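Local coordinates for ankyrin repeat and SOCS BOX protein 11 (Homo sapiens, PDB 4UUC) that serves, through its ankyrin repeat domain and SOCS box, as the substrate-recognition subunit of a cullin-5 ubiquitin ligase that marks proteins such as BIK for degradation, at residues S39-A44 against A51-L56; G164-T169 against R196-K201; Q146-V151 against N179-H184; A77-S82 against V110-R115; S104-A109 against G136-V141. One frame throughout, in Å; residues are numbered along the deposited sequence.

Contact 1 (S39-A44 against A51-L56)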
# COMPACT_ATOMS: atom_id res chain seq x y z
N SER A 39 5.15 13.63 14.31
CA SER A 39 5.33 13.21 15.69
C SER A 39 6.38 12.10 15.80
O SER A 39 6.79 11.52 14.80
CB SER A 39 4.01 12.72 16.28
OG SER A 39 3.68 11.42 15.78
N SER A 40 6.80 11.81 17.02
CA SER A 40 7.72 10.70 17.26
C SER A 40 7.10 9.37 16.81
O SER A 40 7.81 8.49 16.31
CB SER A 40 8.11 10.64 18.73
OG SER A 40 8.88 11.77 19.09
N LEU A 41 5.79 9.24 16.98
CA LEU A 41 5.10 8.03 16.54
C LEU A 41 5.21 7.86 15.02
O LEU A 41 5.43 6.75 14.54
CB LEU A 41 3.63 8.05 16.96
CG LEU A 41 2.81 6.82 16.54
CD1 LEU A 41 3.40 5.54 17.14
CD2 LEU A 41 1.36 6.98 16.93
N HIS A 42 5.04 8.95 14.28
CA HIS A 42 5.23 8.92 12.83
C HIS A 42 6.60 8.35 12.49
O HIS A 42 6.72 7.49 11.61
CB HIS A 42 5.10 10.33 12.22
CG HIS A 42 3.69 10.79 12.03
ND1 HIS A 42 3.18 11.89 12.68
CD2 HIS A 42 2.69 10.32 11.25
CE1 HIS A 42 1.92 12.07 12.32
NE2 HIS A 42 1.60 11.13 11.45
N GLU A 43 7.64 8.80 13.19
CA GLU A 43 9.00 8.38 12.88
C GLU A 43 9.26 6.92 13.28
O GLU A 43 9.91 6.19 12.53
CB GLU A 43 10.02 9.30 13.55
CG GLU A 43 9.82 10.76 13.15
CD GLU A 43 11.10 11.53 12.86
OE1 GLU A 43 12.10 10.92 12.44
OE2 GLU A 43 11.09 12.77 13.05
N ALA A 44 8.74 6.48 14.42
CA ALA A 44 8.87 5.08 14.81
C ALA A 44 8.21 4.17 13.78
O ALA A 44 8.75 3.13 13.42
CB ALA A 44 8.26 4.83 16.19
N ALA A 51 8.18 -1.69 19.05
CA ALA A 51 8.30 -1.51 20.50
C ALA A 51 8.27 -0.03 20.85
O ALA A 51 7.60 0.38 21.81
CB ALA A 51 9.57 -2.17 21.03
N CYS A 52 8.98 0.78 20.07
CA CYS A 52 8.96 2.23 20.26
C CYS A 52 7.56 2.78 20.01
O CYS A 52 7.07 3.62 20.77
CB CYS A 52 9.98 2.91 19.33
SG CYS A 52 11.70 2.65 19.78
N ALA A 53 6.92 2.32 18.94
CA ALA A 53 5.56 2.76 18.62
C ALA A 53 4.61 2.47 19.79
O ALA A 53 3.85 3.34 20.20
CB ALA A 53 5.07 2.10 17.34
N LYS A 54 4.68 1.26 20.33
CA LYS A 54 3.77 0.87 21.40
C LYS A 54 4.01 1.67 22.67
O LYS A 54 3.07 2.07 23.35
CB LYS A 54 3.88 -0.63 21.72
CG LYS A 54 2.82 -1.10 22.71
CD LYS A 54 2.88 -2.60 22.94
CE LYS A 54 1.74 -3.05 23.85
NZ LYS A 54 1.78 -4.52 24.11
N ALA A 55 5.28 1.92 22.99
CA ALA A 55 5.64 2.71 24.16
C ALA A 55 5.08 4.13 24.04
O ALA A 55 4.61 4.71 25.01
CB ALA A 55 7.15 2.74 24.35
N LEU A 56 5.14 4.68 22.83
CA LEU A 56 4.60 6.01 22.58
C LEU A 56 3.07 5.99 22.70
O LEU A 56 2.48 6.90 23.30
CB LEU A 56 5.02 6.50 21.19
CG LEU A 56 6.50 6.86 21.04
CD1 LEU A 56 6.91 6.93 19.58
CD2 LEU A 56 6.81 8.18 21.74
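Cys52, the first residue of 51-56 to meet 39-44, does so through its CB, 4.1 Å from Ala44 CB, while the Cys52 side chain also packs on Leu17 and Leu20 of helix 17-26. Ala53 follows at the point where the two backbones come nearest. Its CB lies 3.8 Å from Leu41 CD1, and its backbone N lies 4.0 Å from Ala44 CB; small alanines suit this spot because the CA atoms of Ala44 and Ala53 are 5.6 Å apart. Leu41 reaches across because chi1 of 180°, with CG anti to the backbone N, and chi2 of 60° together bring CD1 to Ala53. One turn on, Leu56 is directed toward the partner helix and lays its CD1 branch on the backbone, with CD1 3.7 Å from Leu41 N, while CD2 reaches Ser40 CB at 4.1 Å. The axes of 40-44 and 51-56 approach to 8.8 Å at 159°, the antiparallel helix pair of ANK 2. The N-terminal end of the first helix is held by a capping box: Ser39 OG accepts from His42 N, and Ser39 N gives a nearly straight 3.1 Å bond to His42 ND1 in the ring plane. Across the interface the chemistry is apolar, so the pair probably relies on close fit and burial; the polar ends of His42 and Glu43 bond outward, to Gly65 O and Arg5.

Contact 2 (G164-T169 against R196-K201)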
# COMPACT_ATOMS: atom_id res chain seq x y z
N GLY A 164 -9.48 -0.84 -12.28
CA GLY A 164 -8.13 -0.31 -12.19
C GLY A 164 -8.07 1.18 -11.88
O GLY A 164 -8.42 1.60 -10.78
N GLN A 165 -7.58 1.95 -12.85
CA GLN A 165 -7.51 3.40 -12.76
C GLN A 165 -8.39 3.99 -13.86
O GLN A 165 -7.95 4.16 -15.00
CB GLN A 165 -6.06 3.89 -12.88
CG GLN A 165 -5.84 5.33 -12.45
CD GLN A 165 -6.35 6.34 -13.46
OE1 GLN A 165 -7.39 6.98 -13.25
NE2 GLN A 165 -5.64 6.48 -14.57
N TRP A 166 -9.64 4.27 -13.49
CA TRP A 166 -10.72 4.60 -14.42
C TRP A 166 -10.74 3.58 -15.57
O TRP A 166 -11.11 2.43 -15.35
CB TRP A 166 -10.62 6.04 -14.93
CG TRP A 166 -11.88 6.46 -15.66
CD1 TRP A 166 -13.17 6.27 -15.24
CD2 TRP A 166 -11.98 7.11 -16.94
NE1 TRP A 166 -14.05 6.76 -16.17
CE2 TRP A 166 -13.35 7.28 -17.22
CE3 TRP A 166 -11.04 7.56 -17.87
CZ2 TRP A 166 -13.80 7.88 -18.39
CZ3 TRP A 166 -11.49 8.16 -19.04
CH2 TRP A 166 -12.86 8.31 -19.29
N LEU A 167 -10.36 3.97 -16.79
CA LEU A 167 -10.45 3.06 -17.94
C LEU A 167 -9.21 2.18 -18.13
O LEU A 167 -9.21 1.27 -18.96
CB LEU A 167 -10.70 3.85 -19.22
CG LEU A 167 -12.11 4.41 -19.44
CD1 LEU A 167 -12.18 5.07 -20.80
CD2 LEU A 167 -13.20 3.36 -19.31
N ASP A 168 -8.15 2.46 -17.38
CA ASP A 168 -6.94 1.64 -17.43
C ASP A 168 -7.11 0.46 -16.48
O ASP A 168 -7.10 0.62 -15.26
CB ASP A 168 -5.71 2.48 -17.06
CG ASP A 168 -4.45 2.06 -17.81
OD1 ASP A 168 -4.50 1.94 -19.05
OD2 ASP A 168 -3.41 1.86 -17.16
N THR A 169 -7.33 -0.73 -17.04
CA THR A 169 -7.54 -1.92 -16.23
C THR A 169 -6.20 -2.42 -15.68
O THR A 169 -5.15 -2.02 -16.17
CB THR A 169 -8.23 -3.05 -17.03
OG1 THR A 169 -7.29 -3.63 -17.95
CG2 THR A 169 -9.44 -2.53 -17.79
N ARG A 196 -10.57 -1.51 -24.47
CA ARG A 196 -9.61 -0.44 -24.69
C ARG A 196 -9.69 0.60 -23.58
O ARG A 196 -10.74 0.78 -22.97
CB ARG A 196 -9.84 0.20 -26.06
CG ARG A 196 -9.85 -0.81 -27.19
CD ARG A 196 -9.97 -0.17 -28.56
NE ARG A 196 -9.68 -1.14 -29.62
CZ ARG A 196 -8.45 -1.44 -30.04
NH1 ARG A 196 -7.39 -0.85 -29.52
NH2 ARG A 196 -8.29 -2.34 -31.01
N ASN A 197 -8.56 1.28 -23.34
CA ASN A 197 -8.48 2.29 -22.29
C ASN A 197 -8.71 3.70 -22.84
O ASN A 197 -9.20 3.87 -23.96
CB ASN A 197 -7.12 2.20 -21.58
CG ASN A 197 -5.94 2.61 -22.46
OD1 ASN A 197 -6.10 3.03 -23.60
ND2 ASN A 197 -4.74 2.48 -21.91
N ALA A 198 -8.36 4.71 -22.06
CA ALA A 198 -8.64 6.10 -22.41
C ALA A 198 -7.84 6.58 -23.62
O ALA A 198 -8.19 7.57 -24.25
CB ALA A 198 -8.37 7.00 -21.21
N GLN A 199 -6.75 5.88 -23.93
CA GLN A 199 -5.96 6.20 -25.12
C GLN A 199 -6.38 5.33 -26.30
O GLN A 199 -5.76 5.37 -27.37
CB GLN A 199 -4.46 6.01 -24.83
CG GLN A 199 -3.86 7.11 -23.95
CD GLN A 199 -4.31 7.03 -22.50
OE1 GLN A 199 -4.28 5.97 -21.89
NE2 GLN A 199 -4.73 8.17 -21.95
N GLY A 200 -7.45 4.56 -26.11
CA GLY A 200 -7.97 3.69 -27.15
C GLY A 200 -7.13 2.45 -27.38
O GLY A 200 -7.22 1.81 -28.43
N LYS A 201 -6.31 2.10 -26.39
CA LYS A 201 -5.38 0.97 -26.50
C LYS A 201 -5.88 -0.27 -25.77
O LYS A 201 -6.37 -0.18 -24.64
CB LYS A 201 -4.00 1.35 -25.95
CG LYS A 201 -3.37 2.59 -26.58
CD LYS A 201 -2.95 2.35 -28.02
CE LYS A 201 -2.21 3.56 -28.58
NZ LYS A 201 -1.81 3.35 -30.01
O HOH W 1 -11.16 0.12 -20.49
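Asn197 OD1 is gripped by two backbone N-H groups of its own loop, Gln199 N and Lys201 N, each 2.9 Å from OD1 and arriving from opposite faces of the amide plane. The bond from Gln199 closes an Asx turn over the type I beta turn 197-200, whose third and fourth positions are Gln199 and Gly200; glycine suits the latter's positive phi. This loop and the type II' turn 165-168 are neighbouring ankyrin finger loops, lying side by side at the C-terminal end of the repeat stack. With OD1 occupied at home, the other end of the amide serves the neighbour: Asn197 ND2 donates to Asp168 OD1 at 2.9 Å, nearly straight and close to the amide plane. The two side chains run side by side in the same direction, their planes 32° apart. Asn197 CG stands between its backbone N and carbonyl carbon (chi1 68°), which folds the amide back over its own turn. Asp168 has a second task, its OD2 pairing with Tyr140 and Arg176, so this carboxylate links three parts of the fold and its charge is probably well compensated. On its more exposed side the contact turns apolar. Leu167 packs its CB 3.8 Å from Ala198 N, and its CG sits over the face of the Trp166 ring, whose CZ3 lies 4.0 Å from Ala198 CB. Between the backbones a water donates both its hydrogens, to Leu167 O at 2.7 Å and to Arg196 O at 2.6 Å.

Contact 3 (Q146-V151 against N179-H184)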
# COMPACT_ATOMS: atom_id res chain seq x y z
N GLN A 146 4.48 -5.10 -10.43
CA GLN A 146 4.88 -6.49 -10.65
C GLN A 146 4.91 -7.30 -9.35
O GLN A 146 5.78 -8.16 -9.16
CB GLN A 146 6.26 -6.55 -11.32
CG GLN A 146 6.36 -5.73 -12.60
CD GLN A 146 7.70 -5.89 -13.30
OE1 GLN A 146 7.78 -6.42 -14.40
NE2 GLN A 146 8.76 -5.43 -12.65
N ARG A 147 3.95 -7.05 -8.48
CA ARG A 147 3.87 -7.74 -7.19
C ARG A 147 3.03 -9.01 -7.33
O ARG A 147 1.84 -9.01 -7.03
CB ARG A 147 3.28 -6.81 -6.13
CG ARG A 147 4.01 -5.49 -6.00
CD ARG A 147 5.50 -5.67 -5.71
NE ARG A 147 6.16 -4.40 -5.41
CZ ARG A 147 7.48 -4.26 -5.29
NH1 ARG A 147 8.27 -5.31 -5.44
NH2 ARG A 147 8.00 -3.07 -5.02
N VAL A 148 3.67 -10.08 -7.79
CA VAL A 148 2.96 -11.29 -8.17
C VAL A 148 2.15 -11.88 -7.01
O VAL A 148 0.98 -12.23 -7.19
CB VAL A 148 3.93 -12.38 -8.68
CG1 VAL A 148 3.14 -13.56 -9.23
CG2 VAL A 148 4.86 -11.82 -9.75
N ASP A 149 2.76 -12.00 -5.84
CA ASP A 149 2.08 -12.58 -4.69
C ASP A 149 0.88 -11.73 -4.27
O ASP A 149 -0.16 -12.26 -3.87
CB ASP A 149 3.04 -12.73 -3.51
CG ASP A 149 4.11 -13.79 -3.75
OD1 ASP A 149 3.90 -14.67 -4.61
OD2 ASP A 149 5.15 -13.73 -3.06
N CYS A 150 1.01 -10.41 -4.36
CA CYS A 150 -0.10 -9.51 -4.04
C CYS A 150 -1.23 -9.63 -5.05
O CYS A 150 -2.40 -9.63 -4.69
CB CYS A 150 0.39 -8.06 -3.97
SG CYS A 150 1.38 -7.68 -2.51
N VAL A 151 -0.87 -9.75 -6.33
CA VAL A 151 -1.85 -9.95 -7.39
C VAL A 151 -2.63 -11.24 -7.12
O VAL A 151 -3.86 -11.24 -7.15
CB VAL A 151 -1.18 -10.01 -8.79
CG1 VAL A 151 -2.17 -10.48 -9.85
CG2 VAL A 151 -0.62 -8.65 -9.17
N ASN A 179 6.16 -8.66 -16.44
CA ASN A 179 5.83 -9.87 -15.68
C ASN A 179 4.74 -10.71 -16.33
O ASN A 179 3.56 -10.33 -16.35
CB ASN A 179 5.40 -9.52 -14.26
CG ASN A 179 5.43 -10.72 -13.33
OD1 ASN A 179 4.55 -11.58 -13.39
ND2 ASN A 179 6.45 -10.79 -12.49
N VAL A 180 5.14 -11.87 -16.84
CA VAL A 180 4.25 -12.80 -17.52
C VAL A 180 3.28 -13.48 -16.55
O VAL A 180 2.12 -13.69 -16.89
CB VAL A 180 5.06 -13.87 -18.29
CG1 VAL A 180 4.19 -15.05 -18.74
CG2 VAL A 180 5.76 -13.24 -19.49
N GLU A 181 3.76 -13.83 -15.36
CA GLU A 181 2.91 -14.50 -14.37
C GLU A 181 1.65 -13.67 -14.06
O GLU A 181 0.56 -14.22 -13.94
CB GLU A 181 3.69 -14.80 -13.09
CG GLU A 181 4.64 -15.99 -13.27
CD GLU A 181 5.33 -16.43 -11.98
OE1 GLU A 181 5.75 -15.56 -11.18
OE2 GLU A 181 5.46 -17.66 -11.78
N VAL A 182 1.81 -12.36 -13.97
CA VAL A 182 0.69 -11.47 -13.71
C VAL A 182 -0.34 -11.49 -14.86
O VAL A 182 -1.54 -11.50 -14.62
CB VAL A 182 1.18 -10.02 -13.47
CG1 VAL A 182 0.02 -9.03 -13.45
CG2 VAL A 182 1.96 -9.95 -12.17
N ILE A 183 0.15 -11.51 -16.10
CA ILE A 183 -0.73 -11.59 -17.26
C ILE A 183 -1.62 -12.84 -17.19
O ILE A 183 -2.84 -12.75 -17.37
CB ILE A 183 0.08 -11.61 -18.58
CG1 ILE A 183 0.89 -10.32 -18.74
CG2 ILE A 183 -0.85 -11.80 -19.79
CD1 ILE A 183 0.06 -9.06 -18.94
N HIS A 184 -1.02 -14.00 -16.92
CA HIS A 184 -1.80 -15.24 -16.90
C HIS A 184 -2.74 -15.30 -15.70
O HIS A 184 -3.86 -15.82 -15.80
CB HIS A 184 -0.87 -16.46 -16.91
CG HIS A 184 -0.17 -16.66 -18.22
ND1 HIS A 184 -0.84 -16.72 -19.42
CD2 HIS A 184 1.14 -16.80 -18.52
CE1 HIS A 184 0.02 -16.90 -20.40
NE2 HIS A 184 1.24 -16.95 -19.88
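The second helices of two consecutive ankyrin repeats, ANK 5 and ANK 6, meet here at their N-terminal ends, with Val148 of helix 148-156 set against Asn179, the N-cap of helix 180-188. Val148 CG2 lies 3.3 Å from Asn179 ND2 and also touches the rest of that amide, while CG1 turns to Glu181, 3.8 Å from its OE1. The branched valine can thus reach both residues at once, its CG1 anti to the backbone N (chi1 -173°). The amide is held by its capping bond: Asn179 OD1 accepts from Val182 N at 2.9 Å, with the donor in the carbonyl plane. Asparagine suits this place because a short side chain with a carbonyl can reach back to an N-H at the helix start. In the ankyrin stack such second helices line up side by side, and deeper in this layer valines take over: Val182 CG2 meets Val148 CG2 and Val151 CG2, each at 4.2 Å, beside Cys143 of helix 138-144. At the outer edge the extended Gln146 brings OE1 to 3.9 Å from Asn179 CB, its amide plane turned 77° from that of Asn179; the hydrogen bond of this oxygen is made with Ser178 N.

Contact 4 (A77-S82 against V110-R115)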
# COMPACT_ATOMS: atom_id res chain seq x y z
N ALA A 77 3.74 3.02 8.63
CA ALA A 77 3.96 1.62 8.96
C ALA A 77 3.93 0.77 7.70
O ALA A 77 4.66 -0.21 7.57
CB ALA A 77 2.93 1.13 9.96
N CYS A 78 3.08 1.17 6.76
CA CYS A 78 2.95 0.45 5.49
C CYS A 78 4.11 0.78 4.55
O CYS A 78 4.39 0.02 3.63
CB CYS A 78 1.61 0.78 4.83
SG CYS A 78 0.20 0.00 5.66
N CYS A 79 4.79 1.90 4.79
CA CYS A 79 6.03 2.20 4.07
C CYS A 79 7.13 1.25 4.54
O CYS A 79 7.90 0.72 3.74
CB CYS A 79 6.47 3.64 4.28
SG CYS A 79 5.44 4.90 3.50
N SER A 80 7.20 1.06 5.86
CA SER A 80 8.25 0.25 6.46
C SER A 80 8.02 -1.23 6.20
O SER A 80 8.97 -2.01 6.14
CB SER A 80 8.33 0.52 7.96
OG SER A 80 7.24 -0.07 8.65
N GLY A 81 6.76 -1.62 6.06
CA GLY A 81 6.41 -3.02 5.87
C GLY A 81 6.41 -3.82 7.16
O GLY A 81 6.46 -5.06 7.13
N SER A 82 6.35 -3.14 8.30
CA SER A 82 6.26 -3.81 9.59
C SER A 82 4.83 -4.19 9.95
O SER A 82 4.03 -3.35 10.38
CB SER A 82 6.84 -2.93 10.70
OG SER A 82 6.66 -3.56 11.96
N VAL A 110 0.94 -2.22 -1.00
CA VAL A 110 0.95 -3.02 -2.23
C VAL A 110 2.08 -2.58 -3.15
O VAL A 110 2.82 -3.41 -3.67
CB VAL A 110 -0.39 -2.94 -2.98
CG1 VAL A 110 -0.30 -3.63 -4.34
CG2 VAL A 110 -1.49 -3.57 -2.14
N LYS A 111 2.22 -1.27 -3.34
CA LYS A 111 3.30 -0.73 -4.17
C LYS A 111 4.66 -1.32 -3.78
O LYS A 111 5.46 -1.69 -4.64
CB LYS A 111 3.34 0.79 -4.08
CG LYS A 111 4.51 1.44 -4.81
CD LYS A 111 4.41 2.96 -4.75
CE LYS A 111 5.60 3.62 -5.43
NZ LYS A 111 5.43 5.11 -5.49
N ARG A 112 4.90 -1.41 -2.47
CA ARG A 112 6.18 -1.89 -1.96
C ARG A 112 6.25 -3.41 -1.82
O ARG A 112 7.29 -3.95 -1.42
CB ARG A 112 6.47 -1.24 -0.60
CG ARG A 112 6.70 0.26 -0.69
CD ARG A 112 6.86 0.87 0.69
NE ARG A 112 7.10 2.31 0.61
CZ ARG A 112 8.23 2.93 0.96
NH1 ARG A 112 9.26 2.25 1.43
NH2 ARG A 112 8.31 4.24 0.84
N GLY A 113 5.16 -4.10 -2.14
CA GLY A 113 5.11 -5.55 -2.08
C GLY A 113 4.99 -6.10 -0.67
O GLY A 113 5.38 -7.24 -0.40
N HIS A 114 4.43 -5.31 0.23
CA HIS A 114 4.24 -5.73 1.62
C HIS A 114 2.92 -6.49 1.78
O HIS A 114 1.93 -5.96 2.28
CB HIS A 114 4.27 -4.52 2.55
CG HIS A 114 5.58 -3.79 2.55
ND1 HIS A 114 6.79 -4.41 2.36
CD2 HIS A 114 5.86 -2.47 2.71
CE1 HIS A 114 7.76 -3.52 2.41
NE2 HIS A 114 7.22 -2.33 2.61
N ARG A 115 2.93 -7.75 1.36
CA ARG A 115 1.71 -8.52 1.25
C ARG A 115 1.01 -8.74 2.60
O ARG A 115 -0.22 -8.69 2.67
CB ARG A 115 2.00 -9.87 0.61
CG ARG A 115 0.75 -10.71 0.36
CD ARG A 115 1.10 -12.10 -0.14
NE ARG A 115 2.23 -12.67 0.58
CZ ARG A 115 2.19 -13.04 1.86
NH1 ARG A 115 1.07 -12.92 2.56
NH2 ARG A 115 3.27 -13.54 2.44
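The C-terminal ends of helices 73-80 and 105-111 lie side by side, the CA atoms of Gly81 and His114 being 5.5 Å apart, and each helix is followed by a glycine of positive phi, Gly81 and Gly113, the latter in a Schellman motif. The imidazole of His114 is wedged between two groups. Gly81 CA sits over one face, 3.4 Å from the ring centroid in a CH-pi contact, and Arg112 CB lies against the opposite face, offset from its centre. Glycine suits position 81 because the ring occupies the place a CB would take. At the edge, Cys78 O lies in the ring plane, 3.0 Å from His114 CD2, and this buried carbonyl finds no hydrogen-bond donor. His114 NE2 gives a weak bond to Cys79 O at 3.3 Å. Arg112 runs alongside, extended from CG to NE, so that its guanidinium spreads over Cys79, whose CB is 3.8 Å from Arg112 CZ and above the middle of the plane. The guanidinium also forms a salt bridge with Glu108 of helix 105-111, four residues earlier. Ser80 OG donates to Ala77 O at 2.8 Å and accepts from Ser82 N, an ST turn that shapes the exit from the helix. The contact joins ANK 3 to ANK 4 near the middle of the stack: Cys78 packs on Pro105 and Ala109 of helix 105-111, while Val110 packs on Val141 and Ala142 of helix 138-144.

Contact 5 (S104-A109 against G136-V141)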
# COMPACT_ATOMS: atom_id res chain seq x y z
N SER A 104 -3.17 6.81 1.32
CA SER A 104 -3.78 5.50 1.53
C SER A 104 -2.76 4.45 1.96
O SER A 104 -1.81 4.18 1.22
CB SER A 104 -4.47 5.02 0.25
OG SER A 104 -4.98 3.71 0.40
N PRO A 105 -2.95 3.84 3.14
CA PRO A 105 -2.00 2.82 3.59
C PRO A 105 -1.92 1.58 2.70
O PRO A 105 -0.81 1.14 2.39
CB PRO A 105 -2.51 2.45 4.98
CG PRO A 105 -3.25 3.66 5.45
CD PRO A 105 -3.90 4.21 4.21
N ILE A 106 -3.06 1.03 2.28
CA ILE A 106 -3.02 -0.23 1.54
C ILE A 106 -2.35 -0.06 0.18
O ILE A 106 -1.63 -0.96 -0.26
CB ILE A 106 -4.44 -0.84 1.36
CG1 ILE A 106 -4.32 -2.31 0.93
CG2 ILE A 106 -5.29 -0.03 0.38
CD1 ILE A 106 -5.64 -3.04 0.83
N HIS A 107 -2.54 1.08 -0.48
CA HIS A 107 -1.94 1.29 -1.79
C HIS A 107 -0.42 1.40 -1.71
O HIS A 107 0.29 0.92 -2.59
CB HIS A 107 -2.53 2.54 -2.46
CG HIS A 107 -3.97 2.38 -2.83
ND1 HIS A 107 -4.99 2.48 -1.91
CD2 HIS A 107 -4.56 2.11 -4.02
CE1 HIS A 107 -6.14 2.28 -2.52
NE2 HIS A 107 -5.91 2.06 -3.80
N GLU A 108 0.09 2.00 -0.64
CA GLU A 108 1.53 2.07 -0.44
C GLU A 108 2.09 0.69 -0.09
O GLU A 108 3.16 0.31 -0.58
CB GLU A 108 1.88 3.07 0.66
CG GLU A 108 3.38 3.33 0.82
CD GLU A 108 4.00 4.00 -0.39
OE1 GLU A 108 3.27 4.66 -1.16
OE2 GLU A 108 5.23 3.86 -0.57
N ALA A 109 1.38 -0.05 0.76
CA ALA A 109 1.81 -1.40 1.11
C ALA A 109 1.95 -2.26 -0.14
O ALA A 109 2.96 -2.96 -0.31
CB ALA A 109 0.84 -2.04 2.09
N GLY A 136 -5.48 4.28 -8.62
CA GLY A 136 -6.16 3.05 -8.98
C GLY A 136 -6.50 2.21 -7.77
O GLY A 136 -6.38 2.64 -6.62
N THR A 137 -6.95 0.99 -8.04
CA THR A 137 -7.27 0.01 -7.01
C THR A 137 -6.00 -0.67 -6.51
O THR A 137 -4.94 -0.56 -7.14
CB THR A 137 -8.20 -1.06 -7.56
OG1 THR A 137 -7.56 -1.68 -8.68
CG2 THR A 137 -9.54 -0.47 -8.01
N PRO A 138 -6.10 -1.40 -5.39
CA PRO A 138 -4.94 -2.18 -4.94
C PRO A 138 -4.44 -3.16 -6.01
O PRO A 138 -3.23 -3.31 -6.17
CB PRO A 138 -5.47 -2.91 -3.71
CG PRO A 138 -6.55 -2.02 -3.19
CD PRO A 138 -7.20 -1.44 -4.41
N LEU A 139 -5.35 -3.80 -6.73
CA LEU A 139 -4.94 -4.73 -7.78
C LEU A 139 -4.17 -4.01 -8.88
O LEU A 139 -3.17 -4.51 -9.39
CB LEU A 139 -6.15 -5.45 -8.37
CG LEU A 139 -5.84 -6.45 -9.49
CD1 LEU A 139 -4.92 -7.56 -9.01
CD2 LEU A 139 -7.15 -7.02 -10.04
N TYR A 140 -4.64 -2.82 -9.24
CA TYR A 140 -3.98 -2.02 -10.27
C TYR A 140 -2.55 -1.65 -9.86
O TYR A 140 -1.63 -1.72 -10.67
CB TYR A 140 -4.80 -0.76 -10.54
CG TYR A 140 -4.26 0.09 -11.66
CD1 TYR A 140 -4.61 -0.17 -12.98
CD2 TYR A 140 -3.43 1.17 -11.41
CE1 TYR A 140 -4.13 0.61 -14.02
CE2 TYR A 140 -2.94 1.95 -12.43
CZ TYR A 140 -3.29 1.67 -13.73
OH TYR A 140 -2.79 2.47 -14.73
N VAL A 141 -2.38 -1.24 -8.61
CA VAL A 141 -1.06 -0.92 -8.08
C VAL A 141 -0.17 -2.16 -8.10
O VAL A 141 0.99 -2.08 -8.52
CB VAL A 141 -1.16 -0.36 -6.64
CG1 VAL A 141 0.23 -0.16 -6.03
CG2 VAL A 141 -1.94 0.95 -6.64
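The imidazole of His107 carries Pro138 CG over one face, 4.2 Å from His107 NE2, while Gly136 O and Val141 CG2 stand at its edge near the ring plane and the ring of His130 meets it edge-to-face. His107 NE2 donates to Gly136 O at 2.9 Å, a weak bond because it is bent to 121° at the hydrogen. The other ring nitrogen faces its own repeat: His107 ND1 and Ser104 OG share a hydrogen bond of 2.6 Å in which either may be the donor. The two bonds fix how the ring is turned about CB-CG (chi2 78°), and chi1 of -68° swings it toward Gly136. Ser104 and His107 belong to the TPLH-like motif at the start of the first ankyrin helix, here Ser-Pro-Ile-His, while ANK 5 has Thr-Pro-Leu-Tyr. There Thr137 caps the helix, its OG1 accepting from Tyr140 N and also hydrogen-bonding His163 O. Proline suits the first turn, where no backbone N-H is needed, and its compact, puckered ring packs against the histidine face. Gly136 has backbone angles that a side chain would not tolerate. Val141 CG1 lies 3.6 Å from His107 O, its CG2 3.9 Å from His107 CD2. Ile106 CD1 reaches Pro138 CG at 4.2 Å.

Overall arrangement
From the N terminus, contact 1 closes a short hairpin within ANK 2. Contacts 2 to 5 each close a loop of 26 or 27 residues, roughly one repeat: contacts 3, 4 and 5 join consecutive repeats, and contact 2 joins the start of ANK 6 to the loop that follows it. Contact 4 (ANK 3 to ANK 4) and contact 5 (ANK 4 to ANK 5) cross along the chain, share helix 105-111 and touch, His114 N lying 2.8 Å from Ala109 O. Contacts 3 and 2 likewise cross, their centres about 19 Å apart. Arg147 links contact 3 back to contact 4, and Tyr140 links contact 5 to contact 2. Contacts 1 and 2 lie on opposite sides of the chain's centre.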